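Local structure of transcriptional regulator (Bacillus halodurans, 1Z4E) at residues Val72-Tyr77 against Trp84-Glu89; Ile7-Glu12 against Glu56-Cys61. The protein probably transfers acyl groups, as a GNAT-fold protein of the acetyltransferase family, though its substrate is not established. All blocks are in the same frame, centred on the assembly; numbering follows the deposited sequence.

Contact 1 (Val72-Tyr77 against Trp84-Glu89)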
loop_
_atom_site.group_PDB
_atom_site.type_symbol
_atom_site.label_atom_id
_atom_site.label_comp_id
_atom_site.label_asym_id
_atom_site.label_seq_id
_atom_site.Cartn_x
_atom_site.Cartn_y
_atom_site.Cartn_z
ATOM N N VAL A 72 2.680 -8.517 -4.379
ATOM C CA VAL A 72 1.555 -8.427 -3.467
ATOM C C VAL A 72 2.109 -8.402 -2.046
ATOM O O VAL A 72 3.038 -9.151 -1.714
ATOM C CB VAL A 72 0.570 -9.604 -3.671
ATOM C CG1 VAL A 72 1.253 -10.927 -3.351
ATOM C CG2 VAL A 72 -0.675 -9.402 -2.804
ATOM N N THR A 73 1.562 -7.507 -1.228
ATOM C CA THR A 73 1.995 -7.343 0.156
ATOM C C THR A 73 0.794 -7.477 1.093
ATOM O O THR A 73 -0.243 -6.838 0.882
ATOM C CB THR A 73 2.633 -5.957 0.368
ATOM O OG1 THR A 73 1.616 -4.951 0.297
ATOM C CG2 THR A 73 3.653 -5.670 -0.710
ATOM N N PHE A 74 0.943 -8.310 2.120
ATOM C CA PHE A 74 -0.113 -8.558 3.099
ATOM C C PHE A 74 0.290 -7.807 4.356
ATOM O O PHE A 74 1.348 -8.071 4.924
ATOM C CB PHE A 74 -0.211 -10.057 3.375
ATOM C CG PHE A 74 -0.324 -10.883 2.131
ATOM C CD1 PHE A 74 -1.496 -10.889 1.387
ATOM C CD2 PHE A 74 0.761 -11.633 1.681
ATOM C CE1 PHE A 74 -1.589 -11.629 0.203
ATOM C CE2 PHE A 74 0.682 -12.374 0.505
ATOM C CZ PHE A 74 -0.494 -12.373 -0.237
ATOM N N THR A 75 -0.560 -6.885 4.793
ATOM C CA THR A 75 -0.241 -6.034 5.941
ATOM C C THR A 75 -1.394 -5.845 6.934
ATOM O O THR A 75 -2.548 -5.736 6.537
ATOM C CB THR A 75 0.167 -4.624 5.425
ATOM O OG1 THR A 75 1.170 -4.767 4.410
ATOM C CG2 THR A 75 0.710 -3.744 6.558
ATOM N N PRO A 76 -1.086 -5.816 8.244
ATOM C CA PRO A 76 -2.138 -5.620 9.249
ATOM C C PRO A 76 -2.371 -4.124 9.457
ATOM O O PRO A 76 -1.438 -3.328 9.360
ATOM C CB PRO A 76 -1.555 -6.280 10.495
ATOM C CG PRO A 76 -0.075 -6.008 10.350
ATOM C CD PRO A 76 0.162 -6.297 8.874
ATOM N N TYR A 77 -3.617 -3.754 9.733
ATOM C CA TYR A 77 -4.002 -2.371 9.986
ATOM C C TYR A 77 -5.007 -2.403 11.141
ATOM O O TYR A 77 -5.570 -3.455 11.442
ATOM C CB TYR A 77 -4.687 -1.767 8.753
ATOM C CG TYR A 77 -3.824 -1.710 7.515
ATOM C CD1 TYR A 77 -3.040 -0.590 7.227
ATOM C CD2 TYR A 77 -3.790 -2.781 6.630
ATOM C CE1 TYR A 77 -2.241 -0.547 6.066
ATOM C CE2 TYR A 77 -3.009 -2.752 5.490
ATOM C CZ TYR A 77 -2.241 -1.641 5.207
ATOM O OH TYR A 77 -1.500 -1.639 4.049
ATOM N N TRP A 84 -6.443 -7.291 8.017
ATOM C CA TRP A 84 -5.247 -7.333 7.195
ATOM C C TRP A 84 -5.712 -6.982 5.780
ATOM O O TRP A 84 -6.832 -7.312 5.399
ATOM C CB TRP A 84 -4.665 -8.747 7.158
ATOM C CG TRP A 84 -3.751 -9.076 8.285
ATOM C CD1 TRP A 84 -4.074 -9.170 9.607
ATOM C CD2 TRP A 84 -2.358 -9.389 8.186
ATOM N NE1 TRP A 84 -2.966 -9.526 10.340
ATOM C CE2 TRP A 84 -1.898 -9.666 9.492
ATOM C CE3 TRP A 84 -1.451 -9.462 7.118
ATOM C CZ2 TRP A 84 -0.565 -10.014 9.763
ATOM C CZ3 TRP A 84 -0.126 -9.808 7.387
ATOM C CH2 TRP A 84 0.303 -10.079 8.701
ATOM N N ARG A 85 -4.862 -6.311 5.010
ATOM C CA ARG A 85 -5.196 -5.968 3.633
ATOM C C ARG A 85 -4.081 -6.476 2.741
ATOM O O ARG A 85 -2.931 -6.589 3.176
ATOM C CB ARG A 85 -5.280 -4.455 3.427
ATOM C CG ARG A 85 -6.231 -3.718 4.342
ATOM C CD ARG A 85 -6.323 -2.265 3.905
ATOM N NE ARG A 85 -7.019 -1.436 4.880
ATOM C CZ ARG A 85 -7.372 -0.171 4.668
ATOM N NH1 ARG A 85 -7.096 0.406 3.503
ATOM N NH2 ARG A 85 -7.985 0.521 5.624
ATOM N N ALA A 86 -4.424 -6.791 1.498
ATOM C CA ALA A 86 -3.436 -7.218 0.523
ATOM C C ALA A 86 -3.356 -6.078 -0.491
ATOM O O ALA A 86 -4.385 -5.642 -1.015
ATOM C CB ALA A 86 -3.881 -8.502 -0.176
ATOM N N THR A 87 -2.146 -5.586 -0.745
ATOM C CA THR A 87 -1.949 -4.522 -1.725
ATOM C C THR A 87 -1.175 -5.102 -2.905
ATOM O O THR A 87 -0.083 -5.663 -2.738
ATOM C CB THR A 87 -1.139 -3.336 -1.144
ATOM O OG1 THR A 87 -1.827 -2.796 -0.013
ATOM C CG2 THR A 87 -0.965 -2.240 -2.187
ATOM N N ILE A 88 -1.762 -4.981 -4.091
ATOM C CA ILE A 88 -1.145 -5.457 -5.322
ATOM C C ILE A 88 -0.455 -4.270 -5.969
ATOM O O ILE A 88 -1.017 -3.172 -6.010
ATOM C CB ILE A 88 -2.197 -6.011 -6.291
ATOM C CG1 ILE A 88 -2.802 -7.289 -5.710
ATOM C CG2 ILE A 88 -1.565 -6.276 -7.655
ATOM C CD1 ILE A 88 -3.898 -7.886 -6.566
ATOM N N GLU A 89 0.751 -4.493 -6.484
ATOM C CA GLU A 89 1.520 -3.421 -7.108
ATOM C C GLU A 89 2.219 -3.863 -8.389
ATOM O O GLU A 89 2.759 -4.966 -8.465
ATOM C CB GLU A 89 2.568 -2.899 -6.119
ATOM C CG GLU A 89 3.531 -1.855 -6.675
ATOM C CD GLU A 89 2.828 -0.584 -7.133
ATOM O OE1 GLU A 89 1.925 -0.111 -6.417
ATOM O OE2 GLU A 89 3.194 -0.053 -8.203
HETATM O O HOH W 1 -1.485 -4.098 2.332
#
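The carbonyl oxygen of Arg-85 takes two donors: Thr-75 N at 2.9 Å and water 1, donating at 3.0 Å. The same water lies at the edge of the Tyr-77 ring, 3.0 Å from Tyr-77 OH, and 2.7 Å from Thr-87 OG1, so it joins the two segments, through Tyr-77 on one side and Arg-85 and Thr-87 on the other, with a weak further bond to Thr-75 OG1. Thr-87 OG1 is also bonded to Gln-123. Tyr-77 turns back over the face of the antiparallel hydrogen-bonded pairs Thr-73/Thr-87 and Thr-75/Arg-85, and the extended Arg-85 chain passes across its ring, CG reaching within 3.5 Å of Tyr-77 CD2; Arg-85 CZ stands 4.9 Å above the ring centroid in a cation-pi contact, the planes 43° apart. The guanidinium is held by Thr-79 and Gln-123. On the other face, Trp-84 CG, anti to the carbonyl carbon (chi1 -86°), lays the indole against Pro-76, whose CB makes a CH-pi contact 3.7 Å from the five-membered ring centroid. Replacing Trp-84 by an alanine would strip the indole from Pro-76 and is likely to leave Glu-48 of the second subunit without the NE1 donor. Phe-74 CD1 meets Ala-86 CB at 3.7 Å. One face is thus tied by water and polar groups; the other packs on helix 102-116 through Phe-74, Ala-86 and Ile-88 and meets the second subunit at Pro-76 and Trp-84.

Contact 2 (Ile7-Glu12 against Glu56-Cys61)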
loop_
_atom_site.group_PDB
_atom_site.type_symbol
_atom_site.label_atom_id
_atom_site.label_comp_id
_atom_site.label_asym_id
_atom_site.label_seq_id
_atom_site.Cartn_x
_atom_site.Cartn_y
_atom_site.Cartn_z
ATOM N N ILE A 7 1.125 -20.281 -12.452
ATOM C CA ILE A 7 1.365 -19.122 -11.597
ATOM C C ILE A 7 2.056 -19.600 -10.324
ATOM O O ILE A 7 1.632 -20.583 -9.716
ATOM C CB ILE A 7 0.033 -18.417 -11.260
ATOM C CG1 ILE A 7 -0.610 -17.911 -12.557
ATOM C CG2 ILE A 7 0.266 -17.266 -10.275
ATOM C CD1 ILE A 7 -2.002 -17.340 -12.375
ATOM N N ARG A 8 3.120 -18.902 -9.931
ATOM C CA ARG A 8 3.905 -19.273 -8.749
ATOM C C ARG A 8 4.733 -18.087 -8.263
ATOM O O ARG A 8 4.819 -17.062 -8.942
ATOM C CB ARG A 8 4.879 -20.395 -9.109
ATOM C CG ARG A 8 5.845 -19.981 -10.238
ATOM C CD ARG A 8 6.901 -21.047 -10.524
ATOM N NE ARG A 8 7.705 -20.714 -11.703
ATOM C CZ ARG A 8 8.640 -19.767 -11.753
ATOM N NH1 ARG A 8 8.920 -19.030 -10.684
ATOM N NH2 ARG A 8 9.301 -19.556 -12.883
ATOM N N GLU A 9 5.348 -18.231 -7.091
ATOM C CA GLU A 9 6.204 -17.169 -6.572
ATOM C C GLU A 9 7.447 -17.140 -7.466
ATOM O O GLU A 9 7.880 -18.172 -7.968
ATOM C CB GLU A 9 6.623 -17.447 -5.120
ATOM C CG GLU A 9 5.481 -17.430 -4.117
ATOM C CD GLU A 9 5.977 -17.424 -2.680
ATOM O OE1 GLU A 9 6.565 -16.410 -2.255
ATOM O OE2 GLU A 9 5.783 -18.436 -1.977
ATOM N N ALA A 10 8.010 -15.960 -7.674
ATOM C CA ALA A 10 9.196 -15.827 -8.512
ATOM C C ALA A 10 10.448 -16.300 -7.774
ATOM O O ALA A 10 10.466 -16.367 -6.545
ATOM C CB ALA A 10 9.367 -14.362 -8.938
ATOM N N THR A 11 11.488 -16.651 -8.525
ATOM C CA THR A 11 12.762 -17.045 -7.919
ATOM C C THR A 11 13.833 -16.197 -8.618
ATOM O O THR A 11 13.515 -15.424 -9.523
ATOM C CB THR A 11 13.083 -18.549 -8.130
ATOM O OG1 THR A 11 13.349 -18.796 -9.513
ATOM C CG2 THR A 11 11.908 -19.417 -7.678
ATOM N N GLU A 12 15.088 -16.332 -8.200
ATOM C CA GLU A 12 16.171 -15.562 -8.798
ATOM C C GLU A 12 16.271 -15.782 -10.304
ATOM O O GLU A 12 16.666 -14.881 -11.053
ATOM C CB GLU A 12 17.503 -15.918 -8.133
ATOM C CG GLU A 12 17.615 -15.460 -6.677
ATOM C CD GLU A 12 16.876 -16.364 -5.704
ATOM O OE1 GLU A 12 16.312 -17.398 -6.137
ATOM O OE2 GLU A 12 16.867 -16.043 -4.501
ATOM N N GLU A 56 5.466 -10.619 -1.566
ATOM C CA GLU A 56 5.780 -11.590 -2.604
ATOM C C GLU A 56 5.755 -11.097 -4.039
ATOM O O GLU A 56 4.999 -10.191 -4.403
ATOM C CB GLU A 56 4.810 -12.770 -2.508
ATOM C CG GLU A 56 4.581 -13.282 -1.094
ATOM C CD GLU A 56 3.545 -14.379 -1.037
ATOM O OE1 GLU A 56 2.563 -14.309 -1.806
ATOM O OE2 GLU A 56 3.705 -15.305 -0.212
ATOM N N LEU A 57 6.599 -11.720 -4.855
ATOM C CA LEU A 57 6.656 -11.433 -6.278
ATOM C C LEU A 57 6.050 -12.679 -6.904
ATOM O O LEU A 57 6.499 -13.804 -6.647
ATOM C CB LEU A 57 8.102 -11.231 -6.737
ATOM C CG LEU A 57 8.659 -9.847 -6.404
ATOM C CD1 LEU A 57 10.177 -9.828 -6.558
ATOM C CD2 LEU A 57 7.994 -8.816 -7.320
ATOM N N ILE A 58 5.014 -12.472 -7.705
ATOM C CA ILE A 58 4.299 -13.562 -8.356
ATOM C C ILE A 58 4.438 -13.461 -9.870
ATOM O O ILE A 58 4.299 -12.375 -10.431
ATOM C CB ILE A 58 2.793 -13.486 -8.021
ATOM C CG1 ILE A 58 2.600 -13.372 -6.503
ATOM C CG2 ILE A 58 2.067 -14.678 -8.607
ATOM C CD1 ILE A 58 3.202 -14.525 -5.702
ATOM N N VAL A 59 4.707 -14.590 -10.525
ATOM C CA VAL A 59 4.835 -14.600 -11.980
ATOM C C VAL A 59 3.899 -15.610 -12.642
ATOM O O VAL A 59 3.562 -16.650 -12.053
ATOM C CB VAL A 59 6.292 -14.925 -12.442
ATOM C CG1 VAL A 59 7.241 -13.785 -12.057
ATOM C CG2 VAL A 59 6.761 -16.254 -11.842
ATOM N N ALA A 60 3.461 -15.267 -13.855
ATOM C CA ALA A 60 2.612 -16.122 -14.680
ATOM C C ALA A 60 3.611 -16.673 -15.693
ATOM O O ALA A 60 4.361 -15.909 -16.311
ATOM C CB ALA A 60 1.544 -15.295 -15.386
ATOM N N CYS A 61 3.619 -17.989 -15.871
ATOM C CA CYS A 61 4.584 -18.620 -16.756
ATOM C C CYS A 61 4.017 -19.470 -17.884
ATOM O O CYS A 61 2.984 -20.121 -17.733
ATOM C CB CYS A 61 5.515 -19.505 -15.922
ATOM S SG CYS A 61 6.097 -18.745 -14.392
HETATM O O HOH W 2 7.674 -14.102 -3.308
#
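Strands 7-9 and 56-61 run antiparallel, their axes 4.8 Å apart at closest approach and 150° between directions. Arg-8 and Val-59 form the hydrogen-bonded pair, with Arg-8 N to Val-59 O at 3.1 Å and Val-59 N to Arg-8 O at 2.9 Å. Ala-10 N adds a bond to Leu-57 O at 2.8 Å, just as segment 7-12 leaves the sheet. Arg-8 CG sits between the backbone N and the carbonyl carbon (chi1 59°), which brings the guanidinium over the opposite strand: Val-59 CG2 and Cys-61 SG lie over one of its faces, SG 3.6 Å from NH2. Arg-8 NH1 also bonds Glu-9 O and forms a salt bridge with Asp-14. Glu-9 OE1 and Glu-56 OE2 approach to 3.7 Å, a repulsion probably offset by Arg-113, which pairs with both carboxylates, and by Arg-117, which pairs with Glu-56. Water 2 joins Glu-9 OE1 to Leu-57 N. Ile-7 CG2 meets Ile-58 CG2 at 3.6 Å, and both isoleucines pack on Leu-106 and Trp-109 of helix 102-116. Ala-10 and Val-59 lie against Met-18 of helix 15-24, while strand 65-76 flanks 56-61 on its other edge, leaving 6-9 outermost in the chain's sheet.

In the fold
Contact 2 joins the first two strands of the mixed GNAT sheet and contact 1 the next two; their centres lie about 17 Å apart. The seam between them is strand 55-62 against 65-76, where Val-72 O and Glu-56 N, 2.8 Å apart, probably hydrogen bond. Side chains continue the junction: Phe-74 CE2 packs 3.6 Å from Glu-56 OE1. Helix 102-116 spans both contacts on one face, and its Arg-113 touches Phe-74 while pairing with Glu-9 and Glu-56. By analogy with GNAT relatives, acyl-CoA would probably lie where strands 84-93 and 119-127 part; contact 1 holds the first half of 84-93, still bonded to 119-127 at Trp-84 and Ala-86, whereas contact 2 lies at the opposite end of the strand order.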